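Envelope polyprotein (PDB 5FXU) forms the membrane-distal Gn part of the Puumala virus envelope spike, a glycosylated, disulfide-rich surface ectodomain that probably acts together with its partner glycoprotein Gc in cell entry. Local coordinates at residues A[44-52]-A[105-113]; A[305-313]-A[322-330]. One frame throughout, in Å; residues are numbered along the deposited sequence.

Contact 1: A[44-52]-A[105-113]; sequences NFDLHTSTS and TRKTIACFD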
loop_
_atom_site.group_PDB
_atom_site.type_symbol
_atom_site.label_atom_id
_atom_site.label_comp_id
_atom_site.label_asym_id
_atom_site.label_seq_id
_atom_site.Cartn_x
_atom_site.Cartn_y
_atom_site.Cartn_z
ATOM N N ASN A 44 -1.221 -2.574 23.856
ATOM C CA ASN A 44 -1.060 -3.930 24.427
ATOM C C ASN A 44 -1.244 -4.979 23.334
ATOM O O ASN A 44 -2.207 -5.771 23.349
ATOM C CB ASN A 44 -2.007 -4.185 25.619
ATOM C CG ASN A 44 -3.477 -3.909 25.299
ATOM O OD1 ASN A 44 -3.807 -3.023 24.492
ATOM N ND2 ASN A 44 -4.367 -4.666 25.935
ATOM N N PHE A 45 -0.330 -4.943 22.367
ATOM C CA PHE A 45 -0.277 -5.943 21.316
ATOM C C PHE A 45 1.171 -6.276 20.942
ATOM O O PHE A 45 2.104 -5.584 21.356
ATOM C CB PHE A 45 -1.182 -5.583 20.100
ATOM C CG PHE A 45 -0.965 -4.194 19.484
ATOM C CD1 PHE A 45 0.299 -3.732 19.112
ATOM C CD2 PHE A 45 -2.077 -3.392 19.199
ATOM C CE1 PHE A 45 0.446 -2.487 18.515
ATOM C CE2 PHE A 45 -1.934 -2.148 18.609
ATOM C CZ PHE A 45 -0.669 -1.694 18.255
ATOM N N ASP A 46 1.334 -7.353 20.174
ATOM C CA ASP A 46 2.637 -7.914 19.852
ATOM C C ASP A 46 3.135 -7.439 18.470
ATOM O O ASP A 46 2.878 -8.063 17.436
ATOM C CB ASP A 46 2.539 -9.441 19.926
ATOM C CG ASP A 46 3.871 -10.124 19.788
ATOM O OD1 ASP A 46 4.900 -9.422 19.735
ATOM O OD2 ASP A 46 3.896 -11.370 19.709
ATOM N N LEU A 47 3.845 -6.315 18.479
ATOM C CA LEU A 47 4.389 -5.703 17.265
ATOM C C LEU A 47 5.371 -6.623 16.534
ATOM O O LEU A 47 6.327 -7.110 17.124
ATOM C CB LEU A 47 5.087 -4.364 17.583
ATOM C CG LEU A 47 4.343 -3.022 17.409
ATOM C CD1 LEU A 47 5.331 -1.878 17.153
ATOM C CD2 LEU A 47 3.242 -3.032 16.343
ATOM N N HIS A 48 5.128 -6.835 15.245
ATOM C CA HIS A 48 6.106 -7.473 14.381
ATOM C C HIS A 48 7.261 -6.481 14.117
ATOM O O HIS A 48 7.021 -5.318 13.817
ATOM C CB HIS A 48 5.451 -7.937 13.078
ATOM C CG HIS A 48 6.184 -9.061 12.414
ATOM N ND1 HIS A 48 7.222 -8.855 11.531
ATOM C CD2 HIS A 48 6.046 -10.406 12.529
ATOM C CE1 HIS A 48 7.692 -10.022 11.126
ATOM N NE2 HIS A 48 6.990 -10.980 11.711
ATOM N N THR A 49 8.500 -6.945 14.262
ATOM C CA THR A 49 9.697 -6.078 14.262
ATOM C C THR A 49 10.256 -5.778 12.860
ATOM O O THR A 49 11.060 -4.854 12.691
ATOM C CB THR A 49 10.834 -6.723 15.085
ATOM O OG1 THR A 49 11.150 -8.004 14.527
ATOM C CG2 THR A 49 10.431 -6.885 16.556
ATOM N N SER A 50 9.837 -6.576 11.878
ATOM C CA SER A 50 10.256 -6.439 10.466
ATOM C C SER A 50 10.334 -5.004 9.912
ATOM O O SER A 50 11.379 -4.602 9.385
ATOM C CB SER A 50 9.352 -7.285 9.540
ATOM O OG SER A 50 7.965 -6.933 9.651
ATOM N N THR A 51 9.243 -4.246 10.043
ATOM C CA THR A 51 9.103 -2.956 9.354
ATOM C C THR A 51 9.996 -1.837 9.917
ATOM O O THR A 51 10.380 -0.922 9.176
ATOM C CB THR A 51 7.622 -2.516 9.289
ATOM O OG1 THR A 51 7.026 -2.593 10.592
ATOM C CG2 THR A 51 6.844 -3.413 8.320
ATOM N N SER A 52 10.352 -1.923 11.200
ATOM C CA SER A 52 11.239 -0.931 11.840
ATOM C C SER A 52 12.768 -1.107 11.558
ATOM O O SER A 52 13.569 -0.279 11.986
ATOM C CB SER A 52 10.963 -0.901 13.349
ATOM O OG SER A 52 11.181 -2.183 13.919
ATOM N N THR A 105 -0.112 -16.195 14.271
ATOM C CA THR A 105 1.028 -15.752 15.076
ATOM C C THR A 105 0.669 -14.702 16.120
ATOM O O THR A 105 1.456 -14.445 17.025
ATOM C CB THR A 105 2.152 -15.129 14.217
ATOM O OG1 THR A 105 1.700 -13.900 13.618
ATOM C CG2 THR A 105 2.639 -16.105 13.144
ATOM N N ARG A 106 -0.492 -14.075 15.973
ATOM C CA ARG A 106 -0.924 -13.008 16.852
ATOM C C ARG A 106 -0.019 -11.783 16.798
ATOM O O ARG A 106 0.128 -11.062 17.777
ATOM C CB ARG A 106 -1.092 -13.543 18.279
ATOM C CG ARG A 106 -2.030 -14.746 18.366
ATOM C CD ARG A 106 -3.445 -14.354 17.924
ATOM N NE ARG A 106 -4.438 -15.427 17.892
ATOM C CZ ARG A 106 -4.774 -16.237 18.906
ATOM N NH1 ARG A 106 -4.192 -16.181 20.112
ATOM N NH2 ARG A 106 -5.705 -17.156 18.691
ATOM N N LYS A 107 0.562 -11.548 15.631
ATOM C CA LYS A 107 1.410 -10.390 15.415
ATOM C C LYS A 107 0.625 -9.230 14.830
ATOM O O LYS A 107 -0.302 -9.421 14.048
ATOM C CB LYS A 107 2.575 -10.758 14.509
ATOM C CG LYS A 107 3.525 -11.741 15.173
ATOM C CD LYS A 107 4.255 -11.073 16.334
ATOM C CE LYS A 107 5.502 -11.830 16.749
ATOM N NZ LYS A 107 6.440 -10.927 17.471
ATOM N N THR A 108 1.008 -8.035 15.244
ATOM C CA THR A 108 0.411 -6.802 14.787
ATOM C C THR A 108 1.446 -6.117 13.879
ATOM O O THR A 108 2.628 -6.076 14.207
ATOM C CB THR A 108 0.045 -5.927 15.992
ATOM O OG1 THR A 108 -1.047 -6.535 16.686
ATOM C CG2 THR A 108 -0.379 -4.509 15.570
ATOM N N ILE A 109 0.994 -5.628 12.733
ATOM C CA ILE A 109 1.839 -4.899 11.787
ATOM C C ILE A 109 1.448 -3.444 11.881
ATOM O O ILE A 109 0.278 -3.101 11.739
ATOM C CB ILE A 109 1.662 -5.374 10.327
ATOM C CG1 ILE A 109 2.154 -6.803 10.149
ATOM C CG2 ILE A 109 2.455 -4.496 9.356
ATOM C CD1 ILE A 109 1.123 -7.864 10.507
ATOM N N ALA A 110 2.435 -2.600 12.150
ATOM C CA ALA A 110 2.255 -1.153 12.165
ATOM C C ALA A 110 3.414 -0.560 11.378
ATOM O O ALA A 110 4.561 -0.793 11.716
ATOM C CB ALA A 110 2.226 -0.615 13.576
ATOM N N CYS A 111 3.089 0.195 10.333
ATOM C CA CYS A 111 4.061 0.745 9.407
ATOM C C CYS A 111 3.438 1.959 8.712
ATOM O O CYS A 111 2.264 2.252 8.919
ATOM C CB CYS A 111 4.463 -0.313 8.390
ATOM S SG CYS A 111 3.099 -0.939 7.358
ATOM N N PHE A 112 4.227 2.730 7.962
ATOM C CA PHE A 112 3.676 3.908 7.250
ATOM C C PHE A 112 4.151 3.952 5.817
ATOM O O PHE A 112 5.141 3.333 5.480
ATOM C CB PHE A 112 3.952 5.210 8.011
ATOM C CG PHE A 112 5.394 5.450 8.276
ATOM C CD1 PHE A 112 6.034 4.888 9.386
ATOM C CD2 PHE A 112 6.133 6.225 7.394
ATOM C CE1 PHE A 112 7.383 5.107 9.602
ATOM C CE2 PHE A 112 7.476 6.449 7.605
ATOM C CZ PHE A 112 8.108 5.885 8.703
ATOM N N ASP A 113 3.370 4.601 4.965
ATOM C CA ASP A 113 3.799 4.971 3.619
ATOM C C ASP A 113 3.936 6.505 3.599
ATOM O O ASP A 113 3.464 7.170 4.526
ATOM C CB ASP A 113 2.792 4.453 2.552
ATOM C CG ASP A 113 3.428 4.306 1.134
ATOM O OD1 ASP A 113 4.558 4.853 0.947
ATOM O OD2 ASP A 113 2.801 3.652 0.210
HETATM O O HOH W 1 -0.677 -8.566 18.498
HETATM O O HOH W 2 5.123 -4.038 12.203
#

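Contact 2: A[305-313]-A[322-330]; sequences PLYTSTGVL and IWAPGIIME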
loop_
_atom_site.group_PDB
_atom_site.type_symbol
_atom_site.label_atom_id
_atom_site.label_comp_id
_atom_site.label_asym_id
_atom_site.label_seq_id
_atom_site.Cartn_x
_atom_site.Cartn_y
_atom_site.Cartn_z
ATOM N N PRO A 305 0.868 17.220 -1.740
ATOM C CA PRO A 305 1.075 15.830 -2.108
ATOM C C PRO A 305 -0.270 15.132 -2.190
ATOM O O PRO A 305 -1.163 15.431 -1.401
ATOM C CB PRO A 305 1.916 15.290 -0.964
ATOM C CG PRO A 305 1.666 16.213 0.173
ATOM C CD PRO A 305 1.518 17.553 -0.466
ATOM N N LEU A 306 -0.456 14.291 -3.182
ATOM C CA LEU A 306 -1.739 13.656 -3.386
ATOM C C LEU A 306 -1.600 12.127 -3.311
ATOM O O LEU A 306 -2.244 11.487 -2.491
ATOM C CB LEU A 306 -2.319 14.103 -4.713
ATOM C CG LEU A 306 -3.818 13.890 -4.925
ATOM C CD1 LEU A 306 -4.650 14.635 -3.888
ATOM C CD2 LEU A 306 -4.197 14.367 -6.319
ATOM N N TYR A 307 -0.731 11.562 -4.133
ATOM C CA TYR A 307 -0.468 10.123 -4.142
ATOM C C TYR A 307 0.730 9.792 -3.263
ATOM O O TYR A 307 1.503 10.659 -2.893
ATOM C CB TYR A 307 -0.210 9.655 -5.574
ATOM C CG TYR A 307 -1.309 10.046 -6.538
ATOM C CD1 TYR A 307 -2.613 9.636 -6.320
ATOM C CD2 TYR A 307 -1.041 10.816 -7.670
ATOM C CE1 TYR A 307 -3.628 9.993 -7.183
ATOM C CE2 TYR A 307 -2.049 11.177 -8.545
ATOM C CZ TYR A 307 -3.340 10.761 -8.289
ATOM O OH TYR A 307 -4.357 11.130 -9.124
ATOM N N THR A 308 0.896 8.515 -2.970
ATOM C CA THR A 308 2.088 8.036 -2.318
ATOM C C THR A 308 3.294 8.239 -3.234
ATOM O O THR A 308 3.151 8.273 -4.455
ATOM C CB THR A 308 1.963 6.527 -1.918
ATOM O OG1 THR A 308 1.750 5.719 -3.071
ATOM C CG2 THR A 308 0.827 6.311 -0.951
ATOM N N SER A 309 4.475 8.330 -2.637
ATOM C CA SER A 309 5.711 8.622 -3.344
ATOM C C SER A 309 6.671 7.441 -3.291
ATOM O O SER A 309 7.856 7.620 -3.529
ATOM C CB SER A 309 6.389 9.835 -2.708
ATOM O OG SER A 309 5.468 10.881 -2.490
ATOM N N THR A 310 6.170 6.237 -3.021
ATOM C CA THR A 310 7.029 5.049 -2.905
ATOM C C THR A 310 6.604 3.949 -3.890
ATOM O O THR A 310 5.422 3.769 -4.172
ATOM C CB THR A 310 6.969 4.465 -1.499
ATOM O OG1 THR A 310 5.603 4.186 -1.193
ATOM C CG2 THR A 310 7.519 5.453 -0.457
ATOM N N GLY A 311 7.588 3.243 -4.425
ATOM C CA GLY A 311 7.322 2.105 -5.285
ATOM C C GLY A 311 8.563 1.294 -5.575
ATOM O O GLY A 311 9.617 1.523 -4.988
ATOM N N VAL A 312 8.427 0.355 -6.499
ATOM C CA VAL A 312 9.512 -0.501 -6.958
ATOM C C VAL A 312 9.543 -0.457 -8.479
ATOM O O VAL A 312 8.510 -0.397 -9.115
ATOM C CB VAL A 312 9.265 -1.961 -6.514
ATOM C CG1 VAL A 312 10.421 -2.871 -6.837
ATOM C CG2 VAL A 312 9.051 -2.021 -5.013
ATOM N N LEU A 313 10.734 -0.497 -9.055
ATOM C CA LEU A 313 10.884 -0.696 -10.487
ATOM C C LEU A 313 10.335 -2.041 -10.901
ATOM O O LEU A 313 10.634 -3.046 -10.255
ATOM C CB LEU A 313 12.358 -0.659 -10.881
ATOM C CG LEU A 313 13.098 0.671 -10.767
ATOM C CD1 LEU A 313 14.472 0.469 -11.322
ATOM C CD2 LEU A 313 12.406 1.810 -11.483
ATOM N N ILE A 322 12.057 2.820 -4.578
ATOM C CA ILE A 322 12.166 4.229 -4.917
ATOM C C ILE A 322 11.308 5.076 -4.015
ATOM O O ILE A 322 10.198 4.731 -3.716
ATOM C CB ILE A 322 11.761 4.477 -6.385
ATOM C CG1 ILE A 322 12.808 3.846 -7.290
ATOM C CG2 ILE A 322 11.735 5.963 -6.729
ATOM C CD1 ILE A 322 12.174 2.946 -8.288
ATOM N N TRP A 323 11.883 6.176 -3.565
ATOM C CA TRP A 323 11.189 7.225 -2.887
ATOM C C TRP A 323 11.370 8.497 -3.728
ATOM O O TRP A 323 12.489 8.972 -3.887
ATOM C CB TRP A 323 11.797 7.410 -1.494
ATOM C CG TRP A 323 11.201 8.536 -0.730
ATOM C CD1 TRP A 323 9.918 8.920 -0.720
ATOM C CD2 TRP A 323 11.894 9.405 0.159
ATOM N NE1 TRP A 323 9.761 9.981 0.101
ATOM C CE2 TRP A 323 10.966 10.300 0.658
ATOM C CE3 TRP A 323 13.219 9.488 0.592
ATOM C CZ2 TRP A 323 11.301 11.291 1.574
ATOM C CZ3 TRP A 323 13.563 10.460 1.495
ATOM C CH2 TRP A 323 12.605 11.359 1.980
ATOM N N ALA A 324 10.273 9.040 -4.255
ATOM C CA ALA A 324 10.338 10.120 -5.219
ATOM C C ALA A 324 9.494 11.315 -4.822
ATOM O O ALA A 324 8.408 11.522 -5.346
ATOM C CB ALA A 324 9.952 9.604 -6.596
ATOM N N PRO A 325 9.989 12.107 -3.880
ATOM C CA PRO A 325 9.188 13.229 -3.417
ATOM C C PRO A 325 9.076 14.287 -4.483
ATOM O O PRO A 325 10.072 14.618 -5.130
ATOM C CB PRO A 325 9.947 13.750 -2.210
ATOM C CG PRO A 325 11.276 13.098 -2.209
ATOM C CD PRO A 325 11.165 11.851 -3.021
ATOM N N GLY A 326 7.859 14.772 -4.686
ATOM C CA GLY A 326 7.567 15.760 -5.715
ATOM C C GLY A 326 7.445 15.182 -7.117
ATOM O O GLY A 326 7.364 15.925 -8.070
ATOM N N ILE A 327 7.427 13.861 -7.253
ATOM C CA ILE A 327 7.302 13.206 -8.564
ATOM C C ILE A 327 6.266 12.079 -8.493
ATOM O O ILE A 327 6.359 11.217 -7.629
ATOM C CB ILE A 327 8.627 12.571 -9.007
ATOM C CG1 ILE A 327 9.744 13.623 -9.022
ATOM C CG2 ILE A 327 8.470 11.901 -10.374
ATOM C CD1 ILE A 327 11.128 13.069 -9.266
ATOM N N ILE A 328 5.304 12.084 -9.413
ATOM C CA ILE A 328 4.413 10.946 -9.594
ATOM C C ILE A 328 5.149 9.960 -10.495
ATOM O O ILE A 328 5.217 10.180 -11.717
ATOM C CB ILE A 328 3.079 11.353 -10.237
ATOM C CG1 ILE A 328 2.402 12.418 -9.383
ATOM C CG2 ILE A 328 2.154 10.117 -10.397
ATOM C CD1 ILE A 328 1.272 13.130 -10.075
ATOM N N MET A 329 5.718 8.907 -9.899
ATOM C CA MET A 329 6.473 7.923 -10.674
ATOM C C MET A 329 5.548 7.161 -11.662
ATOM O O MET A 329 4.337 7.002 -11.434
ATOM C CB MET A 329 7.345 7.006 -9.786
ATOM C CG MET A 329 6.575 6.113 -8.848
ATOM S SD MET A 329 7.756 5.257 -7.793
ATOM C CE MET A 329 7.373 6.123 -6.283
ATOM N N GLU A 330 6.102 6.794 -12.813
ATOM C CA GLU A 330 5.321 6.177 -13.884
ATOM C C GLU A 330 4.719 4.871 -13.373
ATOM O O GLU A 330 5.447 3.955 -13.018
ATOM C CB GLU A 330 6.219 5.893 -15.092
ATOM C CG GLU A 330 5.536 5.222 -16.290
ATOM C CD GLU A 330 4.454 6.115 -16.847
ATOM O OE1 GLU A 330 4.765 7.006 -17.690
ATOM O OE2 GLU A 330 3.310 5.981 -16.371
HETATM O O HOH W 3 3.342 10.809 -6.129
HETATM O O HOH W 4 4.401 8.255 -7.123
HETATM O O HOH W 5 5.562 12.099 -4.887
#

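Contact 1: A[44-52]-A[105-113]
A short parallel strand pairing joins 46-47 to the start of strand 107-116, with Leu47 and Thr108 as the paired residues. Two backbone bonds flank the pair: Thr108 N gives to Asp46 O (2.9 Å), and His48 N gives an almost straight bond (178°) to Thr108 O. Thr108 CG2 stands over the centre of the Phe45 ring in a CH-pi contact, 3.7 Å from the centroid and 12° off the normal. The first torsion of Phe45 (chi1 53°) sets CG between its own N and carbonyl carbon, which brings the ring under that methyl. On the same face Leu47 CD2 meets Ala110 CB at 3.8 Å. At the exposed margin Lys107, bent at chi2, brings NZ to Asp46 OD1 (3.1 Å) from above the carboxylate plane, while its CG lies at the edge of the His48 imidazole. Two waters fill in where direct pairing stops. One links Asp46 N, Arg106 O and Thr108 OG1; the other accepts a hydrogen bond from Ala110 N, donates one to His48 O and also bonds Thr51 OG1. Thr51 CG2 ends the contact against CB of Cys111, whose sulfur is tied to Cys92. Water thus continues the polar links beyond the single strand pair, with apolar packing on one face and a salt bridge at the margin that solvent probably weakens.

Contact 2: A[305-313]-A[322-330]
Thr310 and Trp323 form the non-hydrogen-bonded pair of a small antiparallel hairpin, and Gly311 and Ile322 the hydrogen-bonded pair beside it. The latter exchange two backbone bonds, Ile322 N to Gly311 O (2.8 Å) and Gly311 N to Ile322 O (3.1 Å). A third runs from Ala324 N to Ser309 O (2.9 Å), with the donor in the carbonyl plane. Between these bonds, CA-H...O contacts join Trp323 CA to Ser309 O and Thr310 CA to Ile322 O. Beyond Ala324 the chain reverses in a type II beta turn to Ile327, with Gly326 at positive phi, and strand 327-329 comes back across the face that carries Ile322.

Apolar contacts gather on that face and at the ends of the segments. Ile322 CD1 presses on Leu313 CD2 at 3.4 Å, tighter than usual, where the two side chains cross at about a right angle. Met329 packs against Gly311: chi1 of 65° places CG between N and the carbonyl carbon, and a bend at chi3 turns CE toward the backbone, 3.2 Å from Ser309 O. At the other end Ile328 CD1 meets the edge of the Tyr307 ring, 4.1 Å from CD2.

Water-mediated contacts bridge the segments where 305-309 leads into the hairpin. One water donates a hydrogen bond to Thr308 O and accepts one from Met329 N (3.1 Å); another joins Ser309 OG to Ala324 O. Ser309 OG also bonds Cys116 N, and Thr310 OG1 probably bonds Asp113 OD1. Hydrogen bonding thus passes from the hairpin backbone to water between 308-309 and the residues from Ala324 to Met329, satisfying main-chain groups that do not meet directly, while the side-chain-less Gly311 lets the methionine thioether lie close against the strand.

In the fold
Both segments of contact 1 precede those of contact 2 in the sequence, and the centres of the two contacts lie about 24 Å apart. Strand 107-116 connects them: its first part pairs with 46-47, and Asp113, the last residue of segment 105-113, reaches contact 2 through a probable hydrogen bond from its OD1 to Thr310 OG1, while OD2 packs on Thr308 CG2. Contact 1 is only partly buried, whereas contact 2 is buried, with its hairpin between strands 54-64 and 340-354. Strand 327-329 also edges a separate three-stranded antiparallel sheet with 278-285 and 296-302. Early and late parts of the Gn head are thereby knitted into one compact, beta-rich ectodomain.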